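Local coordinates for BH1974 protein (Bacillus halodurans, PDB 3ON5), which belongs to the XdhC/CoxI family and, like its relatives, probably serves in maturing molybdenum-dependent enzymes of the xanthine dehydrogenase type, at residues 23-28 / 53-58; 91-96 / 117-122; 128-133 / 158-163; 140-145 / 196-201. All coordinates share one frame; numbering follows the deposited sequence.

Interaction 1. Residues 23-28 / 53-58; sequences IELLET and GAMMLF
Met55, modelled as selenomethionine, and Leu57 meet Leu25 and Thr28 where helix 22-30 lies against strand 55-59 of an antiparallel sheet, a helix-on-sheet layer. Helix segment and strand segment run nearly the same way, 18° apart, with their axes 9.8 Å from each other at closest. Met55 offers its CB, 3.5 Å from CD2 of Leu25, while the extended selenomethionine chain beyond heads away from this contact. Met56 turns to the other face of the strand, over toward Glu74 of helix 73-87. Leu57 comes back to the helix side and runs alongside Leu25 with its end heading the other way, its CD1 lying 3.9 Å from Leu25 CG. Leu25 thus straddles two strand residues: with CG swung away from its own nitrogen (chi1 -153°), it puts CD2 on Met55 and CG on Leu57. Cutting this leucine back to an alanine would probably open a gap between helix and strand, taking from Met55 CB and Leu57 CD1 the leucine branches they pack on. Leu57 CD1 also reaches Thr28 CG2 at 4.1 Å; the threonine's polar branch turns back into the helix, where OG1 gives a 2.9 Å hydrogen bond to Glu24 O, 20° out of the carbonyl plane.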
loop_
_atom_site.group_PDB
_atom_site.type_symbol
_atom_site.label_atom_id
_atom_site.label_comp_id
_atom_site.label_asym_id
_atom_site.label_seq_id
_atom_site.Cartn_x
_atom_site.Cartn_y
_atom_site.Cartn_z
ATOM N N ILE A 23 4.216 -27.259 -5.591
ATOM C CA ILE A 23 5.256 -26.864 -6.565
ATOM C C ILE A 23 5.489 -25.321 -6.516
ATOM O O ILE A 23 6.612 -24.874 -6.717
ATOM C CB ILE A 23 4.937 -27.352 -8.030
ATOM C CG1 ILE A 23 6.191 -27.289 -8.961
ATOM C CG2 ILE A 23 3.700 -26.680 -8.644
ATOM C CD1 ILE A 23 6.137 -28.073 -10.332
ATOM N N GLU A 24 4.447 -24.536 -6.232
ATOM C CA GLU A 24 4.541 -23.079 -6.139
ATOM C C GLU A 24 5.216 -22.700 -4.798
ATOM O O GLU A 24 5.985 -21.741 -4.759
ATOM C CB GLU A 24 3.144 -22.407 -6.290
ATOM C CG GLU A 24 2.308 -22.811 -7.511
ATOM C CD GLU A 24 2.824 -22.493 -8.907
ATOM O OE1 GLU A 24 3.935 -22.949 -9.263
ATOM O OE2 GLU A 24 2.057 -21.882 -9.686
ATOM N N LEU A 25 4.962 -23.482 -3.722
ATOM C CA LEU A 25 5.572 -23.252 -2.419
ATOM C C LEU A 25 7.056 -23.573 -2.477
ATOM O O LEU A 25 7.867 -22.779 -2.012
ATOM C CB LEU A 25 4.886 -24.089 -1.346
ATOM C CG LEU A 25 4.949 -23.524 0.087
ATOM C CD1 LEU A 25 3.912 -22.395 0.302
ATOM C CD2 LEU A 25 4.667 -24.603 1.082
ATOM N N LEU A 26 7.411 -24.716 -3.085
ATOM C CA LEU A 26 8.790 -25.144 -3.288
ATOM C C LEU A 26 9.504 -24.215 -4.271
ATOM O O LEU A 26 10.726 -24.085 -4.205
ATOM C CB LEU A 26 8.861 -26.597 -3.793
ATOM C CG LEU A 26 8.363 -27.722 -2.899
ATOM C CD1 LEU A 26 8.551 -29.035 -3.580
ATOM C CD2 LEU A 26 9.112 -27.777 -1.571
ATOM N N GLU A 27 8.751 -23.584 -5.192
ATOM C CA GLU A 27 9.283 -22.635 -6.166
ATOM C C GLU A 27 9.799 -21.412 -5.426
ATOM O O GLU A 27 10.895 -20.953 -5.731
ATOM C CB GLU A 27 8.214 -22.246 -7.214
ATOM C CG GLU A 27 8.750 -21.502 -8.435
ATOM C CD GLU A 27 7.755 -21.264 -9.562
ATOM O OE1 GLU A 27 7.003 -22.205 -9.910
ATOM O OE2 GLU A 27 7.799 -20.164 -10.160
ATOM N N THR A 28 9.027 -20.926 -4.424
ATOM C CA THR A 28 9.289 -19.760 -3.573
ATOM C C THR A 28 10.661 -19.911 -2.839
ATOM O O THR A 28 11.367 -18.907 -2.689
ATOM C CB THR A 28 8.116 -19.591 -2.592
ATOM O OG1 THR A 28 6.921 -19.432 -3.360
ATOM C CG2 THR A 28 8.267 -18.398 -1.658
ATOM N N GLY A 53 -1.316 -31.924 6.377
ATOM C CA GLY A 53 -0.399 -31.883 5.240
ATOM C C GLY A 53 -0.214 -30.487 4.676
ATOM O O GLY A 53 0.702 -30.257 3.875
ATOM N N ALA A 54 -1.094 -29.551 5.096
ATOM C CA ALA A 54 -1.074 -28.159 4.683
ATOM C C ALA A 54 0.191 -27.490 5.163
ATOM O O ALA A 54 0.603 -27.693 6.306
ATOM C CB ALA A 54 -2.287 -27.442 5.218
HETATM N N MSE A 55 0.819 -26.712 4.279
HETATM C CA MSE A 55 2.066 -26.025 4.559
HETATM C C MSE A 55 1.947 -24.526 4.400
HETATM O O MSE A 55 1.046 -23.996 3.742
HETATM C CB MSE A 55 3.179 -26.526 3.654
HETATM C CG MSE A 55 3.595 -27.917 3.951
HETATM SE SE MSE A 55 4.588 -28.581 2.463
HETATM C CE MSE A 55 4.466 -30.531 2.995
HETATM N N MSE A 56 2.924 -23.855 4.975
HETATM C CA MSE A 56 3.036 -22.425 5.094
HETATM C C MSE A 56 4.485 -22.026 5.344
HETATM O O MSE A 56 5.191 -22.726 6.085
HETATM C CB MSE A 56 2.144 -22.022 6.270
HETATM C CG MSE A 56 2.030 -20.588 6.455
HETATM SE SE MSE A 56 1.013 -20.266 8.040
HETATM C CE MSE A 56 1.123 -18.293 7.739
ATOM N N LEU A 57 4.924 -20.901 4.767
ATOM C CA LEU A 57 6.285 -20.426 4.947
ATOM C C LEU A 57 6.338 -19.159 5.774
ATOM O O LEU A 57 5.682 -18.186 5.449
ATOM C CB LEU A 57 6.945 -20.172 3.591
ATOM C CG LEU A 57 7.357 -21.406 2.797
ATOM C CD1 LEU A 57 7.697 -21.038 1.361
ATOM C CD2 LEU A 57 8.537 -22.126 3.452
ATOM N N PHE A 58 7.135 -19.171 6.836
ATOM C CA PHE A 58 7.421 -18.002 7.660
ATOM C C PHE A 58 8.761 -17.492 7.241
ATOM O O PHE A 58 9.741 -18.236 7.245
ATOM C CB PHE A 58 7.355 -18.300 9.165
ATOM C CG PHE A 58 5.950 -18.572 9.643
ATOM C CD1 PHE A 58 5.116 -17.526 10.029
ATOM C CD2 PHE A 58 5.446 -19.872 9.671
ATOM C CE1 PHE A 58 3.804 -17.762 10.406
ATOM C CE2 PHE A 58 4.134 -20.111 10.065
ATOM C CZ PHE A 58 3.316 -19.046 10.416
#

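Interaction 2. Residues 91-96 / 117-122; sequences RTVVYD and VLLEPV
Arg91 pairs with Leu119 in a hydrogen-bonded antiparallel pair: Arg91 N gives its hydrogen to Leu119 O at 3.0 Å, and Leu119 N returns one to Arg91 O at 2.8 Å. The arginine side chain leaves the strand partner behind, passes Lys83 and ends in a long, weak ion pair with Glu87. Thr92 faces Leu118 as a non-hydrogen-bonded pair, the backbones drawing in to 4.4 Å between Thr92 CA and Leu118 CA. On that face OG1 of Thr92 lies 3.6 Å from CD1 of Leu118, but its hydrogen-bond partner is Gly153 O. The pairing sets strand 91-96 along the rim of a five-stranded antiparallel sheet, with strand 113-121 between it and strand 36-46. Val93 then makes the second hydrogen-bonded pair, with Val117; the bond from Val93 N to Val117 O is nearly straight, 172° at the hydrogen. Because CG2 of Val93 sits opposite the carbonyl carbon, beside the backbone nitrogen, it leans back along the strand to meet Leu119 CD1 at 3.8 Å, on the face that turns toward helix 73-87. Tyr95, further on, shares that side: its CD2 comes 4.1 Å from Val117 CG2, the methyl approaching the ring obliquely, while the phenol OH reaches across to a hydrogen bond with Asp76 of the same helix.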
loop_
_atom_site.group_PDB
_atom_site.type_symbol
_atom_site.label_atom_id
_atom_site.label_comp_id
_atom_site.label_asym_id
_atom_site.label_seq_id
_atom_site.Cartn_x
_atom_site.Cartn_y
_atom_site.Cartn_z
ATOM N N ARG A 91 10.304 -27.916 16.007
ATOM C CA ARG A 91 9.374 -27.888 17.130
ATOM C C ARG A 91 7.965 -28.249 16.683
ATOM O O ARG A 91 7.568 -27.898 15.563
ATOM C CB ARG A 91 9.401 -26.447 17.691
ATOM C CG ARG A 91 8.582 -26.199 18.921
ATOM C CD ARG A 91 8.540 -24.731 19.292
ATOM N NE ARG A 91 9.849 -24.188 19.659
ATOM C CZ ARG A 91 10.023 -23.105 20.411
ATOM N NH1 ARG A 91 8.976 -22.470 20.927
ATOM N NH2 ARG A 91 11.247 -22.677 20.695
ATOM N N THR A 92 7.200 -28.917 17.561
ATOM C CA THR A 92 5.783 -29.191 17.336
ATOM C C THR A 92 4.988 -28.320 18.304
ATOM O O THR A 92 5.244 -28.327 19.517
ATOM C CB THR A 92 5.427 -30.668 17.457
ATOM O OG1 THR A 92 6.226 -31.414 16.550
ATOM C CG2 THR A 92 3.971 -30.921 17.108
ATOM N N VAL A 93 4.071 -27.510 17.756
ATOM C CA VAL A 93 3.242 -26.631 18.570
ATOM C C VAL A 93 1.814 -27.109 18.412
ATOM O O VAL A 93 1.374 -27.352 17.293
ATOM C CB VAL A 93 3.419 -25.126 18.225
ATOM C CG1 VAL A 93 2.727 -24.247 19.265
ATOM C CG2 VAL A 93 4.897 -24.751 18.146
ATOM N N VAL A 94 1.112 -27.301 19.534
ATOM C CA VAL A 94 -0.287 -27.746 19.527
ATOM C C VAL A 94 -1.161 -26.547 19.877
ATOM O O VAL A 94 -0.871 -25.818 20.834
ATOM C CB VAL A 94 -0.558 -28.954 20.451
ATOM C CG1 VAL A 94 -1.993 -29.439 20.306
ATOM C CG2 VAL A 94 0.408 -30.097 20.142
ATOM N N TYR A 95 -2.209 -26.336 19.072
ATOM C CA TYR A 95 -3.142 -25.240 19.247
ATOM C C TYR A 95 -4.561 -25.700 19.449
ATOM O O TYR A 95 -5.141 -26.277 18.531
ATOM C CB TYR A 95 -3.109 -24.334 18.021
ATOM C CG TYR A 95 -1.861 -23.508 17.912
ATOM C CD1 TYR A 95 -1.757 -22.283 18.564
ATOM C CD2 TYR A 95 -0.805 -23.911 17.096
ATOM C CE1 TYR A 95 -0.622 -21.493 18.438
ATOM C CE2 TYR A 95 0.336 -23.126 16.956
ATOM C CZ TYR A 95 0.425 -21.921 17.639
ATOM O OH TYR A 95 1.541 -21.131 17.545
ATOM N N ASP A 96 -5.155 -25.405 20.623
ATOM C CA ASP A 96 -6.585 -25.647 20.811
ATOM C C ASP A 96 -7.299 -24.468 20.175
ATOM O O ASP A 96 -7.285 -23.374 20.759
ATOM C CB ASP A 96 -6.967 -25.841 22.290
ATOM C CG ASP A 96 -8.412 -26.272 22.510
ATOM O OD1 ASP A 96 -9.108 -26.595 21.499
ATOM O OD2 ASP A 96 -8.827 -26.371 23.694
ATOM N N VAL A 117 1.138 -28.207 14.659
ATOM C CA VAL A 117 1.961 -27.563 13.634
ATOM C C VAL A 117 3.426 -27.902 13.892
ATOM O O VAL A 117 3.908 -27.692 15.009
ATOM C CB VAL A 117 1.726 -26.019 13.610
ATOM C CG1 VAL A 117 2.513 -25.349 12.483
ATOM C CG2 VAL A 117 0.239 -25.680 13.505
ATOM N N LEU A 118 4.124 -28.442 12.875
ATOM C CA LEU A 118 5.554 -28.744 12.962
ATOM C C LEU A 118 6.351 -27.652 12.238
ATOM O O LEU A 118 6.207 -27.474 11.019
ATOM C CB LEU A 118 5.892 -30.138 12.399
ATOM C CG LEU A 118 7.396 -30.496 12.235
ATOM C CD1 LEU A 118 8.097 -30.676 13.581
ATOM C CD2 LEU A 118 7.554 -31.746 11.446
ATOM N N LEU A 119 7.203 -26.937 13.002
ATOM C CA LEU A 119 8.045 -25.849 12.502
ATOM C C LEU A 119 9.469 -26.360 12.287
ATOM O O LEU A 119 10.074 -26.874 13.223
ATOM C CB LEU A 119 8.016 -24.658 13.487
ATOM C CG LEU A 119 6.658 -23.969 13.686
ATOM C CD1 LEU A 119 6.570 -23.313 15.011
ATOM C CD2 LEU A 119 6.397 -22.962 12.634
ATOM N N GLU A 120 9.965 -26.287 11.038
ATOM C CA GLU A 120 11.306 -26.728 10.629
ATOM C C GLU A 120 12.101 -25.597 10.030
ATOM O O GLU A 120 11.604 -24.956 9.102
ATOM C CB GLU A 120 11.230 -27.856 9.606
ATOM C CG GLU A 120 10.766 -29.182 10.161
ATOM C CD GLU A 120 10.474 -30.167 9.049
ATOM O OE1 GLU A 120 9.525 -29.904 8.273
ATOM O OE2 GLU A 120 11.208 -31.177 8.934
ATOM N N PRO A 121 13.349 -25.329 10.499
ATOM C CA PRO A 121 14.127 -24.261 9.854
ATOM C C PRO A 121 14.610 -24.726 8.490
ATOM O O PRO A 121 15.179 -25.816 8.385
ATOM C CB PRO A 121 15.276 -24.002 10.830
ATOM C CG PRO A 121 15.368 -25.219 11.682
ATOM C CD PRO A 121 14.105 -26.003 11.578
ATOM N N VAL A 122 14.320 -23.947 7.433
ATOM C CA VAL A 122 14.796 -24.282 6.094
ATOM C C VAL A 122 16.282 -23.932 6.067
ATOM O O VAL A 122 16.659 -22.827 5.669
ATOM C CB VAL A 122 13.998 -23.631 4.938
ATOM C CG1 VAL A 122 14.544 -24.072 3.578
ATOM C CG2 VAL A 122 12.517 -23.975 5.047
#

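Interaction 3. Residues 128-133 / 158-163; sequences QHLKRV and YAFILD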
loop_
_atom_site.group_PDB
_atom_site.type_symbol
_atom_site.label_atom_id
_atom_site.label_comp_id
_atom_site.label_asym_id
_atom_site.label_seq_id
_atom_site.Cartn_x
_atom_site.Cartn_y
_atom_site.Cartn_z
ATOM N N GLN A 128 18.515 -27.297 -0.036
ATOM C CA GLN A 128 19.099 -28.085 -1.115
ATOM C C GLN A 128 18.174 -29.264 -1.481
ATOM O O GLN A 128 17.907 -29.466 -2.660
ATOM C CB GLN A 128 20.481 -28.574 -0.677
ATOM C CG GLN A 128 21.339 -29.223 -1.770
ATOM C CD GLN A 128 22.696 -29.670 -1.244
ATOM O OE1 GLN A 128 22.847 -30.202 -0.113
ATOM N NE2 GLN A 128 23.703 -29.496 -2.087
ATOM N N HIS A 129 17.650 -30.000 -0.475
ATOM C CA HIS A 129 16.769 -31.149 -0.693
ATOM C C HIS A 129 15.448 -30.737 -1.345
ATOM O O HIS A 129 15.006 -31.408 -2.275
ATOM C CB HIS A 129 16.480 -31.897 0.606
ATOM C CG HIS A 129 17.696 -32.477 1.259
ATOM N ND1 HIS A 129 18.592 -33.272 0.551
ATOM C CD2 HIS A 129 18.075 -32.445 2.559
ATOM C CE1 HIS A 129 19.516 -33.636 1.424
ATOM N NE2 HIS A 129 19.243 -33.173 2.648
ATOM N N LEU A 130 14.839 -29.637 -0.886
ATOM C CA LEU A 130 13.579 -29.133 -1.437
ATOM C C LEU A 130 13.781 -28.609 -2.881
ATOM O O LEU A 130 12.877 -28.746 -3.708
ATOM C CB LEU A 130 12.996 -28.047 -0.534
ATOM C CG LEU A 130 12.562 -28.508 0.864
ATOM C CD1 LEU A 130 12.209 -27.340 1.737
ATOM C CD2 LEU A 130 11.429 -29.536 0.809
ATOM N N LYS A 131 14.978 -28.067 -3.202
ATOM C CA LYS A 131 15.303 -27.613 -4.557
ATOM C C LYS A 131 15.337 -28.839 -5.482
ATOM O O LYS A 131 14.870 -28.744 -6.610
ATOM C CB LYS A 131 16.630 -26.829 -4.574
ATOM C CG LYS A 131 17.014 -26.170 -5.906
ATOM C CD LYS A 131 17.932 -27.052 -6.770
ATOM C CE LYS A 131 18.435 -26.410 -8.048
ATOM N NZ LYS A 131 17.345 -26.120 -9.022
ATOM N N ARG A 132 15.834 -29.994 -4.982
ATOM C CA ARG A 132 15.904 -31.261 -5.709
ATOM C C ARG A 132 14.493 -31.823 -5.910
ATOM O O ARG A 132 14.213 -32.359 -6.980
ATOM C CB ARG A 132 16.805 -32.269 -4.979
ATOM C CG ARG A 132 17.212 -33.457 -5.846
ATOM C CD ARG A 132 18.300 -34.289 -5.208
ATOM N NE ARG A 132 18.720 -35.403 -6.066
ATOM C CZ ARG A 132 19.664 -36.286 -5.741
ATOM N NH1 ARG A 132 20.297 -36.196 -4.575
ATOM N NH2 ARG A 132 19.982 -37.267 -6.579
ATOM N N VAL A 133 13.590 -31.666 -4.908
ATOM C CA VAL A 133 12.191 -32.102 -4.981
ATOM C C VAL A 133 11.501 -31.339 -6.128
ATOM O O VAL A 133 10.916 -31.964 -7.012
ATOM C CB VAL A 133 11.456 -31.915 -3.639
ATOM C CG1 VAL A 133 10.012 -32.389 -3.735
ATOM C CG2 VAL A 133 12.174 -32.648 -2.522
ATOM N N TYR A 158 14.448 -37.519 8.034
ATOM C CA TYR A 158 13.513 -37.209 6.968
ATOM C C TYR A 158 14.117 -37.666 5.653
ATOM O O TYR A 158 15.339 -37.635 5.488
ATOM C CB TYR A 158 13.106 -35.727 6.941
ATOM C CG TYR A 158 14.184 -34.715 6.613
ATOM C CD1 TYR A 158 14.513 -34.422 5.290
ATOM C CD2 TYR A 158 14.748 -33.922 7.611
ATOM C CE1 TYR A 158 15.434 -33.428 4.974
ATOM C CE2 TYR A 158 15.660 -32.914 7.306
ATOM C CZ TYR A 158 15.987 -32.661 5.985
ATOM O OH TYR A 158 16.869 -31.667 5.664
ATOM N N ALA A 159 13.256 -38.126 4.737
ATOM C CA ALA A 159 13.661 -38.634 3.436
ATOM C C ALA A 159 12.664 -38.238 2.346
ATOM O O ALA A 159 11.481 -37.980 2.612
ATOM C CB ALA A 159 13.792 -40.153 3.494
ATOM N N PHE A 160 13.166 -38.207 1.111
ATOM C CA PHE A 160 12.423 -37.943 -0.113
ATOM C C PHE A 160 12.621 -39.148 -1.010
ATOM O O PHE A 160 13.720 -39.347 -1.523
ATOM C CB PHE A 160 12.876 -36.628 -0.757
ATOM C CG PHE A 160 12.723 -35.423 0.136
ATOM C CD1 PHE A 160 11.524 -34.712 0.178
ATOM C CD2 PHE A 160 13.785 -34.982 0.924
ATOM C CE1 PHE A 160 11.396 -33.577 0.982
ATOM C CE2 PHE A 160 13.645 -33.867 1.756
ATOM C CZ PHE A 160 12.452 -33.174 1.781
ATOM N N ILE A 161 11.587 -39.999 -1.115
ATOM C CA ILE A 161 11.602 -41.267 -1.849
ATOM C C ILE A 161 11.080 -41.092 -3.298
ATOM O O ILE A 161 10.046 -40.459 -3.524
ATOM C CB ILE A 161 10.727 -42.298 -1.060
ATOM C CG1 ILE A 161 11.193 -42.419 0.423
ATOM C CG2 ILE A 161 10.672 -43.670 -1.767
ATOM C CD1 ILE A 161 10.158 -42.925 1.401
ATOM N N LEU A 162 11.795 -41.693 -4.262
ATOM C CA LEU A 162 11.438 -41.714 -5.689
ATOM C C LEU A 162 11.038 -43.145 -6.105
ATOM O O LEU A 162 10.125 -43.330 -6.910
ATOM C CB LEU A 162 12.597 -41.190 -6.553
ATOM C CG LEU A 162 12.948 -39.711 -6.401
ATOM C CD1 LEU A 162 14.388 -39.461 -6.782
ATOM C CD2 LEU A 162 11.974 -38.817 -7.174
ATOM N N ASP A 163 11.699 -44.151 -5.505
ATOM C CA ASP A 163 11.434 -45.576 -5.680
ATOM C C ASP A 163 11.910 -46.318 -4.410
ATOM O O ASP A 163 12.589 -45.704 -3.576
ATOM C CB ASP A 163 12.104 -46.112 -6.960
ATOM C CG ASP A 163 11.494 -47.396 -7.506
ATOM O OD1 ASP A 163 10.964 -48.205 -6.697
ATOM O OD2 ASP A 163 11.550 -47.601 -8.738
#
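Helix 124-139 lies over the four-stranded antiparallel sheet of the central domain, and here His129, Leu130 and Val133 close on Tyr158 and Phe160 of strand 155-161. The axes of the two segments are 10.2 Å apart at their nearest, and no hydrogen bond joins them, so side chains alone fill the interval. Phe160 carries most of it. CG2 of Val133 sits over one face of its ring, a CH-pi contact 3.9 Å from the centroid and 28° off the normal. Along the far end of the ring come Leu130 CD2, 3.9 Å from Phe160 CZ, and His129 CB, 3.6 Å from Phe160 CE2, both arriving obliquely. The ring's opposite face is stacked on His145; the ring also meets Phe168 of strand 167-168. Tyr158 has its CG between the backbone nitrogen and carbonyl carbon (chi1 66°), which lifts the ring toward the helix and brings OH to the edge of the His129 ring, 3.4 Å from CD2. The two rings stand almost perpendicular, at 82°. NE2 of His129 spends its bond elsewhere, on Glu170, a hydrogen bond that would hold the turn of the imidazole. Through Tyr158 and Phe160, alternate residues of one strand, helix 124-139 thus packs on one face of the antiparallel sheet, the helix-on-sheet layering of an alpha/beta domain.

Interaction 4. Residues 140-145 / 196-201; sequences GKSVFH and YSPKER
With CG opposite the carbonyl carbon in Tyr196 (chi1 -71°) and opposite the backbone nitrogen in His145 (chi1 -180°), the two side chains extend alongside one another. They belong to the antiparallel pairing of strands 143-149 and 191-196, just before the chain leaves for strand 200-205 of the Rossmann domain. Val143 and Tyr196 form the hydrogen-bonded pair: Val143 N to Tyr196 O and Tyr196 N to Val143 O, each 2.8 Å. The phenol presents its edge to His145, Tyr196 CE2 lying 3.5 Å from His145 CB, with the ring planes at 51°; the imidazole ND1 hydrogen-bonds to Ala159 O. An alanine in place of Tyr196 would take away the ring edge beside His145 CB and probably open a gap next to Leu26 of helix 22-30. Past the paired residues, the Ser142 and Ser197 hydroxyls share a 2.9 Å hydrogen bond. Finally Pro198 CG rests 3.4 Å from the carbonyl O of Gly140, the C-prime residue of the Schellman motif ending helix 124-139.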
loop_
_atom_site.group_PDB
_atom_site.type_symbol
_atom_site.label_atom_id
_atom_site.label_comp_id
_atom_site.label_asym_id
_atom_site.label_seq_id
_atom_site.Cartn_x
_atom_site.Cartn_y
_atom_site.Cartn_z
ATOM N N GLY A 140 8.237 -33.949 -13.911
ATOM C CA GLY A 140 6.984 -34.689 -13.916
ATOM C C GLY A 140 6.926 -35.892 -12.981
ATOM O O GLY A 140 5.906 -36.593 -12.936
ATOM N N LYS A 141 8.003 -36.141 -12.213
ATOM C CA LYS A 141 8.095 -37.245 -11.249
ATOM C C LYS A 141 7.623 -36.790 -9.834
ATOM O O LYS A 141 8.069 -35.761 -9.350
ATOM C CB LYS A 141 9.551 -37.777 -11.200
ATOM C CG LYS A 141 9.857 -38.893 -10.180
ATOM C CD LYS A 141 9.368 -40.295 -10.587
ATOM C CE LYS A 141 9.377 -41.303 -9.450
ATOM N NZ LYS A 141 8.273 -41.070 -8.471
ATOM N N SER A 142 6.704 -37.548 -9.198
ATOM C CA SER A 142 6.224 -37.314 -7.827
ATOM C C SER A 142 7.310 -37.738 -6.808
ATOM O O SER A 142 8.173 -38.572 -7.133
ATOM C CB SER A 142 4.920 -38.072 -7.561
ATOM O OG SER A 142 3.854 -37.693 -8.416
ATOM N N VAL A 143 7.277 -37.170 -5.586
ATOM C CA VAL A 143 8.266 -37.468 -4.542
ATOM C C VAL A 143 7.536 -37.828 -3.234
ATOM O O VAL A 143 6.682 -37.072 -2.782
ATOM C CB VAL A 143 9.253 -36.275 -4.336
ATOM C CG1 VAL A 143 10.266 -36.563 -3.225
ATOM C CG2 VAL A 143 9.966 -35.898 -5.633
ATOM N N PHE A 144 7.884 -38.961 -2.627
ATOM C CA PHE A 144 7.263 -39.379 -1.375
ATOM C C PHE A 144 8.115 -38.911 -0.210
ATOM O O PHE A 144 9.246 -39.362 -0.035
ATOM C CB PHE A 144 7.052 -40.904 -1.325
ATOM C CG PHE A 144 6.164 -41.351 -0.190
ATOM C CD1 PHE A 144 6.685 -41.578 1.079
ATOM C CD2 PHE A 144 4.810 -41.566 -0.390
ATOM C CE1 PHE A 144 5.858 -41.985 2.132
ATOM C CE2 PHE A 144 3.986 -41.986 0.661
ATOM C CZ PHE A 144 4.517 -42.199 1.912
ATOM N N HIS A 145 7.562 -38.031 0.600
ATOM C CA HIS A 145 8.272 -37.482 1.743
ATOM C C HIS A 145 7.810 -38.131 3.032
ATOM O O HIS A 145 6.620 -38.374 3.206
ATOM C CB HIS A 145 8.061 -35.965 1.801
ATOM C CG HIS A 145 8.752 -35.284 2.942
ATOM N ND1 HIS A 145 10.100 -35.468 3.182
ATOM C CD2 HIS A 145 8.277 -34.367 3.816
ATOM C CE1 HIS A 145 10.390 -34.693 4.210
ATOM N NE2 HIS A 145 9.326 -34.012 4.621
ATOM N N TYR A 196 4.608 -35.190 -2.699
ATOM C CA TYR A 196 4.816 -34.015 -3.511
ATOM C C TYR A 196 4.534 -34.405 -4.919
ATOM O O TYR A 196 5.264 -35.240 -5.448
ATOM C CB TYR A 196 6.230 -33.463 -3.330
ATOM C CG TYR A 196 6.483 -32.822 -1.987
ATOM C CD1 TYR A 196 6.164 -31.478 -1.757
ATOM C CD2 TYR A 196 7.119 -33.524 -0.967
ATOM C CE1 TYR A 196 6.451 -30.860 -0.537
ATOM C CE2 TYR A 196 7.404 -32.920 0.261
ATOM C CZ TYR A 196 7.065 -31.590 0.473
ATOM O OH TYR A 196 7.377 -31.010 1.677
ATOM N N SER A 197 3.422 -33.937 -5.506
ATOM C CA SER A 197 3.170 -34.341 -6.904
ATOM C C SER A 197 3.193 -33.153 -7.856
ATOM O O SER A 197 2.985 -32.019 -7.419
ATOM C CB SER A 197 1.836 -35.064 -7.045
ATOM O OG SER A 197 1.937 -36.433 -6.687
ATOM N N PRO A 198 3.430 -33.357 -9.175
ATOM C CA PRO A 198 3.372 -32.205 -10.096
ATOM C C PRO A 198 1.916 -31.762 -10.320
ATOM O O PRO A 198 0.966 -32.442 -9.910
ATOM C CB PRO A 198 4.025 -32.737 -11.385
ATOM C CG PRO A 198 4.523 -34.129 -11.065
ATOM C CD PRO A 198 3.703 -34.607 -9.911
ATOM N N LYS A 199 1.737 -30.607 -10.950
ATOM C CA LYS A 199 0.408 -30.068 -11.230
ATOM C C LYS A 199 -0.454 -31.001 -12.113
ATOM O O LYS A 199 0.040 -31.654 -13.031
ATOM C CB LYS A 199 0.527 -28.702 -11.934
ATOM C CG LYS A 199 0.893 -27.564 -11.024
ATOM C CD LYS A 199 0.899 -26.275 -11.789
ATOM C CE LYS A 199 1.080 -25.083 -10.888
ATOM N NZ LYS A 199 1.060 -23.820 -11.674
ATOM N N GLU A 200 -1.742 -31.024 -11.840
ATOM C CA GLU A 200 -2.730 -31.709 -12.655
ATOM C C GLU A 200 -2.827 -30.976 -13.973
ATOM O O GLU A 200 -2.730 -29.743 -13.995
ATOM C CB GLU A 200 -4.093 -31.782 -11.939
ATOM C CG GLU A 200 -4.098 -32.580 -10.637
ATOM C CD GLU A 200 -3.747 -34.060 -10.700
ATOM O OE1 GLU A 200 -3.750 -34.648 -11.806
ATOM O OE2 GLU A 200 -3.519 -34.647 -9.618
ATOM N N ARG A 201 -2.927 -31.715 -15.086
ATOM C CA ARG A 201 -2.964 -31.089 -16.401
ATOM C C ARG A 201 -4.371 -30.958 -16.910
ATOM O O ARG A 201 -5.169 -31.873 -16.762
ATOM C CB ARG A 201 -2.132 -31.894 -17.377
ATOM C CG ARG A 201 -0.743 -31.340 -17.561
ATOM C CD ARG A 201 0.269 -32.417 -17.843
ATOM N NE ARG A 201 -0.049 -33.306 -18.961
ATOM C CZ ARG A 201 0.550 -33.254 -20.142
ATOM N NH1 ARG A 201 1.481 -32.330 -20.379
ATOM N NH2 ARG A 201 0.256 -34.151 -21.088
#

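Interactions 1, 3 and 4 meet around Leu26, whose CD1 lies 3.7 Å from Val133 CG1 and 3.9 Å from Tyr196 CD1, so helix 22-30 is wedged between the first sheet and the central domain. A salt bridge, Glu24 OE2 to Lys199 NZ at 3.0 Å, further ties interaction 1 to the segment that runs into strand 200-205 of the parallel sheet. Interactions 3 and 4 share a sheet and alternate along the chain; Ile161 N probably bonds Phe144 O at 2.7 Å. Interaction 2 touches none of the others: it sits on the sheet of interaction 1, about 15 Å from it between centres.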